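Local coordinates for clostripain-related protein (Bacteroides thetaiotaomicron, PDB 6N9J), which is a secreted cysteine protease of the clostripain (C11) family that probably cleaves peptide bonds through a cysteine nucleophile, at residues 142-147 with 170-175; 112-117 with 160-165. All coordinates share one frame; numbering follows the deposited sequence.

From the N terminus the segments come in the order 112-117, 142-147, 160-165, 170-175, so the two contacts cross rather than nest. Interaction 2 closes first: strands 105-110 and 155-159 lie side by side and parallel in the main sheet, and the loops that leave them meet where the bound peptide sits. Helix 140-146 lies between those two loops in the chain. Interaction 1 joins it to the turn after helix 166-171, the helix that follows directly on segment 160-165. The centres are 14 Å apart and the contacts do not touch, but helix 166-171 runs from the loop of interaction 2 to the turn of interaction 1.

Interaction 1. Residues 142-147 with 170-175; sequences DLNEAL and YQLRNR
N144 and R175 make the polar centre of this contact, where helix 140-146 meets the turn that follows helix 166-171. The arginine NE donates to N144 OD1 at 2.9 Å, with an N-H...O angle of 137°. It comes to the oxygen from above the amide's carbonyl plane, and the amide and guanidinium planes stand 49° apart. The same guanidinium also reaches the N144 backbone oxygen: R175 NE and R175 NH1 lie 3.3 and 3.2 Å from N144 O. Both of these are weak, so the arginine grips the side-chain oxygen and only supplements that hold at the main chain. A chi1 of -163° swings the amide of N144 away from its own backbone N and across to the turn, and a bend at chi2 brings the arginine back to meet it. The other half of the amide is held more loosely. N144 ND2 gives a long, weak bond to a water that also accepts from Q171 NE2 at 3.1 Å, while Q171 OE1 is taken by the backbone N of E365. Beside these polar bonds, the carbon atoms pack: L172 CD2 rests 3.5 Å from N144 CB, L172 CD1 meets L143 CD2 at 4.0 Å, and L147 CB lies against R175 CD at 3.8 Å. Helix 86-99 also covers L143 and L147, through M89 and F93. Chemically, a positive group set at a backbone oxygen near the C-terminal end of a helix is likely to be favoured by the helix dipole, while the buried leucines L143, L147 and L172 supply the apolar part of the joint.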
loop_
_atom_site.group_PDB
_atom_site.type_symbol
_atom_site.label_atom_id
_atom_site.label_comp_id
_atom_site.label_asym_id
_atom_site.label_seq_id
_atom_site.Cartn_x
_atom_site.Cartn_y
_atom_site.Cartn_z
ATOM N N ASP A 142 -13.986 -5.373 3.392
ATOM C CA ASP A 142 -14.074 -6.453 2.403
ATOM C C ASP A 142 -12.698 -7.058 2.129
ATOM O O ASP A 142 -12.563 -8.270 2.000
ATOM C CB ASP A 142 -14.692 -5.952 1.088
ATOM C CG ASP A 142 -16.170 -5.632 1.218
ATOM O OD1 ASP A 142 -16.854 -6.285 2.033
ATOM O OD2 ASP A 142 -16.653 -4.730 0.498
ATOM N N LEU A 143 -11.680 -6.203 2.043
ATOM C CA LEU A 143 -10.306 -6.669 1.894
ATOM C C LEU A 143 -9.875 -7.524 3.091
ATOM O O LEU A 143 -9.188 -8.531 2.927
ATOM C CB LEU A 143 -9.357 -5.484 1.717
ATOM C CG LEU A 143 -7.865 -5.760 1.536
ATOM C CD1 LEU A 143 -7.593 -6.671 0.331
ATOM C CD2 LEU A 143 -7.099 -4.463 1.402
ATOM N N ASN A 144 -10.280 -7.121 4.293
ATOM C CA ASN A 144 -9.937 -7.862 5.506
ATOM C C ASN A 144 -10.627 -9.218 5.549
ATOM O O ASN A 144 -10.120 -10.168 6.139
ATOM C CB ASN A 144 -10.303 -7.051 6.756
ATOM C CG ASN A 144 -9.613 -7.561 8.002
ATOM O OD1 ASN A 144 -8.492 -8.065 7.939
ATOM N ND2 ASN A 144 -10.279 -7.433 9.143
ATOM N N GLU A 145 -11.792 -9.303 4.925
ATOM C CA GLU A 145 -12.515 -10.564 4.843
ATOM C C GLU A 145 -11.859 -11.503 3.832
ATOM O O GLU A 145 -11.763 -12.711 4.068
ATOM C CB GLU A 145 -13.986 -10.324 4.475
ATOM C CG GLU A 145 -14.778 -11.593 4.135
ATOM C CD GLU A 145 -14.762 -12.629 5.256
ATOM O OE1 GLU A 145 -14.648 -12.228 6.436
ATOM O OE2 GLU A 145 -14.857 -13.848 4.961
ATOM N N ALA A 146 -11.405 -10.960 2.707
ATOM C CA ALA A 146 -10.747 -11.802 1.707
ATOM C C ALA A 146 -9.452 -12.337 2.297
ATOM O O ALA A 146 -9.174 -13.526 2.223
ATOM C CB ALA A 146 -10.486 -11.034 0.425
ATOM N N LEU A 147 -8.690 -11.455 2.933
ATOM C CA LEU A 147 -7.447 -11.834 3.587
ATOM C C LEU A 147 -7.627 -12.931 4.652
ATOM O O LEU A 147 -6.652 -13.557 5.069
ATOM C CB LEU A 147 -6.800 -10.600 4.215
ATOM C CG LEU A 147 -6.104 -9.645 3.251
ATOM C CD1 LEU A 147 -5.714 -8.381 4.003
ATOM C CD2 LEU A 147 -4.879 -10.283 2.656
ATOM N N TYR A 170 -4.434 -0.318 10.971
ATOM C CA TYR A 170 -5.041 -0.837 12.198
ATOM C C TYR A 170 -6.159 -1.831 11.864
ATOM O O TYR A 170 -6.270 -2.874 12.507
ATOM C CB TYR A 170 -5.583 0.283 13.104
ATOM C CG TYR A 170 -5.931 -0.227 14.499
ATOM C CD1 TYR A 170 -4.961 -0.304 15.493
ATOM C CD2 TYR A 170 -7.211 -0.677 14.801
ATOM C CE1 TYR A 170 -5.260 -0.791 16.749
ATOM C CE2 TYR A 170 -7.521 -1.160 16.053
ATOM C CZ TYR A 170 -6.542 -1.213 17.026
ATOM O OH TYR A 170 -6.846 -1.698 18.280
ATOM N N GLN A 171 -6.974 -1.516 10.856
ATOM C CA GLN A 171 -8.081 -2.399 10.456
ATOM C C GLN A 171 -7.604 -3.773 9.983
ATOM O O GLN A 171 -8.278 -4.792 10.197
ATOM C CB GLN A 171 -8.911 -1.762 9.344
ATOM C CG GLN A 171 -10.297 -2.374 9.185
ATOM C CD GLN A 171 -11.315 -1.862 10.210
ATOM O OE1 GLN A 171 -11.243 -0.717 10.684
ATOM N NE2 GLN A 171 -12.279 -2.715 10.548
ATOM N N LEU A 172 -6.442 -3.783 9.332
ATOM C CA LEU A 172 -5.846 -4.995 8.785
ATOM C C LEU A 172 -4.697 -5.547 9.622
ATOM O O LEU A 172 -3.946 -6.391 9.138
ATOM C CB LEU A 172 -5.322 -4.729 7.373
ATOM C CG LEU A 172 -6.329 -4.184 6.365
ATOM C CD1 LEU A 172 -5.631 -3.869 5.057
ATOM C CD2 LEU A 172 -7.421 -5.186 6.146
ATOM N N ARG A 173 -4.542 -5.077 10.859
ATOM C CA ARG A 173 -3.331 -5.383 11.636
ATOM C C ARG A 173 -3.096 -6.881 11.893
ATOM O O ARG A 173 -1.946 -7.311 12.043
ATOM C CB ARG A 173 -3.346 -4.641 12.980
ATOM C CG ARG A 173 -4.404 -5.137 13.962
ATOM C CD ARG A 173 -4.583 -4.187 15.132
ATOM N NE ARG A 173 -5.575 -4.679 16.088
ATOM C CZ ARG A 173 -6.888 -4.619 15.897
ATOM N NH1 ARG A 173 -7.383 -4.085 14.786
ATOM N NH2 ARG A 173 -7.708 -5.095 16.818
ATOM N N ASN A 174 -4.167 -7.668 11.942
ATOM C CA ASN A 174 -4.035 -9.096 12.236
ATOM C C ASN A 174 -3.742 -9.939 10.993
ATOM O O ASN A 174 -3.697 -11.173 11.067
ATOM C CB ASN A 174 -5.301 -9.614 12.926
ATOM C CG ASN A 174 -5.478 -9.048 14.324
ATOM O OD1 ASN A 174 -4.525 -8.975 15.106
ATOM N ND2 ASN A 174 -6.700 -8.631 14.643
ATOM N N ARG A 175 -3.533 -9.277 9.858
ATOM C CA ARG A 175 -3.310 -9.981 8.595
ATOM C C ARG A 175 -1.838 -10.048 8.193
ATOM O O ARG A 175 -1.457 -10.900 7.390
ATOM C CB ARG A 175 -4.103 -9.315 7.467
ATOM C CG ARG A 175 -5.589 -9.331 7.692
ATOM C CD ARG A 175 -6.068 -10.753 7.903
ATOM N NE ARG A 175 -7.511 -10.787 8.067
ATOM C CZ ARG A 175 -8.163 -11.703 8.772
ATOM N NH1 ARG A 175 -9.486 -11.645 8.858
ATOM N NH2 ARG A 175 -7.495 -12.675 9.387
HETATM O O HOH W 1 -13.077 -5.459 9.369
#

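Interaction 2. Residues 112-117 with 160-165; sequences HGDGWL and ACYMQS
M163 curls its thioether against the backbone of G113 and G115. Bends at chi2 and chi3 (-44° and -57°) fold the chain back, bringing M163 SD to 3.5 Å from G115 N and 3.7 Å from G113 CA, with M163 CE 3.8 Å from G115 O. A side chain on G113 would collide with M163 SD and with C161 O. D114 and Y162 run side by side, pointing the same way, their carboxylate and ring planes 27° apart; D114 OD1 is 4.0 Å from Y162 CD2 and is hydrogen-bonded to Y287, whose ring stacks on Y162. G113 O sits in the plane of the Y162 ring, at its edge. Farther along, the indole edge of W116 faces the hydroxyl of S165 (W116 CD1 to S165 OG 4.0 Å), and S165 OG hydrogen-bonds to E167 OE1. Cutting M163 back to an alanine removes SD and CE, which would probably open a gap against G113 and G115 and let that backbone shift. Sulfur, ring edges and peptide atoms thus hold the loops by shape, without a direct hydrogen bond between them. C161 SG is covalently joined to the bound peptide, and G113 and C161 hydrogen-bond to it through their backbones. H112 packs on the peptide backbone, its NE2 hydrogen-bonded to S22 OG. This is consistent with the His-Cys pair of clan CD proteases; the loop contact probably helps set the two residues relative to each other.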
loop_
_atom_site.group_PDB
_atom_site.type_symbol
_atom_site.label_atom_id
_atom_site.label_comp_id
_atom_site.label_asym_id
_atom_site.label_seq_id
_atom_site.Cartn_x
_atom_site.Cartn_y
_atom_site.Cartn_z
ATOM N N HIS A 112 -5.324 1.015 -7.984
ATOM C CA HIS A 112 -5.743 2.264 -7.367
ATOM C C HIS A 112 -5.978 2.054 -5.868
ATOM O O HIS A 112 -6.249 0.937 -5.422
ATOM C CB HIS A 112 -7.025 2.793 -8.029
ATOM C CG HIS A 112 -6.802 3.405 -9.376
ATOM N ND1 HIS A 112 -6.191 4.629 -9.545
ATOM C CD2 HIS A 112 -7.105 2.962 -10.620
ATOM C CE1 HIS A 112 -6.132 4.915 -10.832
ATOM N NE2 HIS A 112 -6.682 3.920 -11.508
ATOM N N GLY A 113 -5.888 3.137 -5.101
ATOM C CA GLY A 113 -6.128 3.099 -3.671
ATOM C C GLY A 113 -6.598 4.455 -3.182
ATOM O O GLY A 113 -6.308 5.481 -3.805
ATOM N N ASP A 114 -7.343 4.460 -2.081
ATOM C CA ASP A 114 -7.792 5.710 -1.459
ATOM C C ASP A 114 -8.021 5.456 0.037
ATOM O O ASP A 114 -9.077 5.777 0.594
ATOM C CB ASP A 114 -9.060 6.244 -2.144
ATOM C CG ASP A 114 -9.217 7.764 -2.007
ATOM O OD1 ASP A 114 -8.709 8.340 -1.021
ATOM O OD2 ASP A 114 -9.851 8.390 -2.887
ATOM N N GLY A 115 -7.022 4.861 0.684
ATOM C CA GLY A 115 -7.069 4.662 2.124
ATOM C C GLY A 115 -8.302 3.935 2.633
ATOM O O GLY A 115 -8.692 2.885 2.115
ATOM N N TRP A 116 -8.926 4.507 3.652
ATOM C CA TRP A 116 -10.046 3.875 4.332
ATOM C C TRP A 116 -11.390 4.267 3.749
ATOM O O TRP A 116 -12.414 3.682 4.105
ATOM C CB TRP A 116 -10.023 4.244 5.818
ATOM C CG TRP A 116 -10.161 5.715 6.030
ATOM C CD1 TRP A 116 -9.152 6.624 6.139
ATOM C CD2 TRP A 116 -11.380 6.459 6.140
ATOM N NE1 TRP A 116 -9.659 7.886 6.318
ATOM C CE2 TRP A 116 -11.028 7.813 6.321
ATOM C CE3 TRP A 116 -12.736 6.112 6.107
ATOM C CZ2 TRP A 116 -11.984 8.824 6.474
ATOM C CZ3 TRP A 116 -13.682 7.115 6.251
ATOM C CH2 TRP A 116 -13.301 8.456 6.432
ATOM N N LEU A 117 -11.385 5.267 2.872
ATOM C CA LEU A 117 -12.631 5.921 2.442
ATOM C C LEU A 117 -13.656 4.939 1.874
ATOM O O LEU A 117 -13.299 4.026 1.116
ATOM C CB LEU A 117 -12.321 7.015 1.416
ATOM C CG LEU A 117 -11.628 8.224 2.051
ATOM C CD1 LEU A 117 -11.060 9.143 0.994
ATOM C CD2 LEU A 117 -12.623 8.967 2.914
ATOM N N ALA A 160 -0.075 1.201 -4.344
ATOM C CA ALA A 160 -1.336 1.898 -4.545
ATOM C C ALA A 160 -1.340 3.183 -3.702
ATOM O O ALA A 160 -0.703 3.232 -2.645
ATOM C CB ALA A 160 -2.501 0.999 -4.167
ATOM N N CYS A 161 -2.049 4.211 -4.170
ATOM C CA CYS A 161 -2.091 5.510 -3.493
ATOM C C CYS A 161 -2.723 5.473 -2.105
ATOM O O CYS A 161 -3.701 4.750 -1.876
ATOM C CB CYS A 161 -2.861 6.538 -4.336
ATOM S SG CYS A 161 -2.071 7.070 -5.874
ATOM N N TYR A 162 -2.143 6.260 -1.194
ATOM C CA TYR A 162 -2.800 6.680 0.046
ATOM C C TYR A 162 -3.051 5.556 1.028
ATOM O O TYR A 162 -3.871 5.706 1.930
ATOM C CB TYR A 162 -4.156 7.343 -0.250
ATOM C CG TYR A 162 -4.149 8.583 -1.127
ATOM C CD1 TYR A 162 -3.465 9.735 -0.742
ATOM C CD2 TYR A 162 -4.880 8.621 -2.310
ATOM C CE1 TYR A 162 -3.478 10.887 -1.540
ATOM C CE2 TYR A 162 -4.902 9.764 -3.113
ATOM C CZ TYR A 162 -4.200 10.895 -2.718
ATOM O OH TYR A 162 -4.227 12.034 -3.501
ATOM N N MET A 163 -2.377 4.427 0.860
ATOM C CA MET A 163 -2.722 3.245 1.643
ATOM C C MET A 163 -2.031 3.209 3.004
ATOM O O MET A 163 -2.509 2.527 3.919
ATOM C CB MET A 163 -2.397 1.965 0.848
ATOM C CG MET A 163 -3.257 1.781 -0.408
ATOM S SD MET A 163 -5.039 2.106 -0.253
ATOM C CE MET A 163 -5.525 1.006 1.034
ATOM N N GLN A 164 -0.927 3.947 3.148
ATOM C CA GLN A 164 -0.206 3.986 4.421
ATOM C C GLN A 164 -0.921 4.954 5.390
ATOM O O GLN A 164 -0.386 5.996 5.787
ATOM C CB GLN A 164 1.262 4.376 4.214
ATOM C CG GLN A 164 2.199 3.985 5.370
ATOM C CD GLN A 164 2.552 2.491 5.406
ATOM O OE1 GLN A 164 1.743 1.635 5.057
ATOM N NE2 GLN A 164 3.770 2.183 5.840
ATOM N N SER A 165 -2.149 4.556 5.729
ATOM C CA SER A 165 -3.059 5.221 6.650
ATOM C C SER A 165 -3.189 4.396 7.933
ATOM O O SER A 165 -3.275 3.163 7.876
ATOM C CB SER A 165 -4.420 5.412 5.957
ATOM O OG SER A 165 -5.518 5.191 6.823
#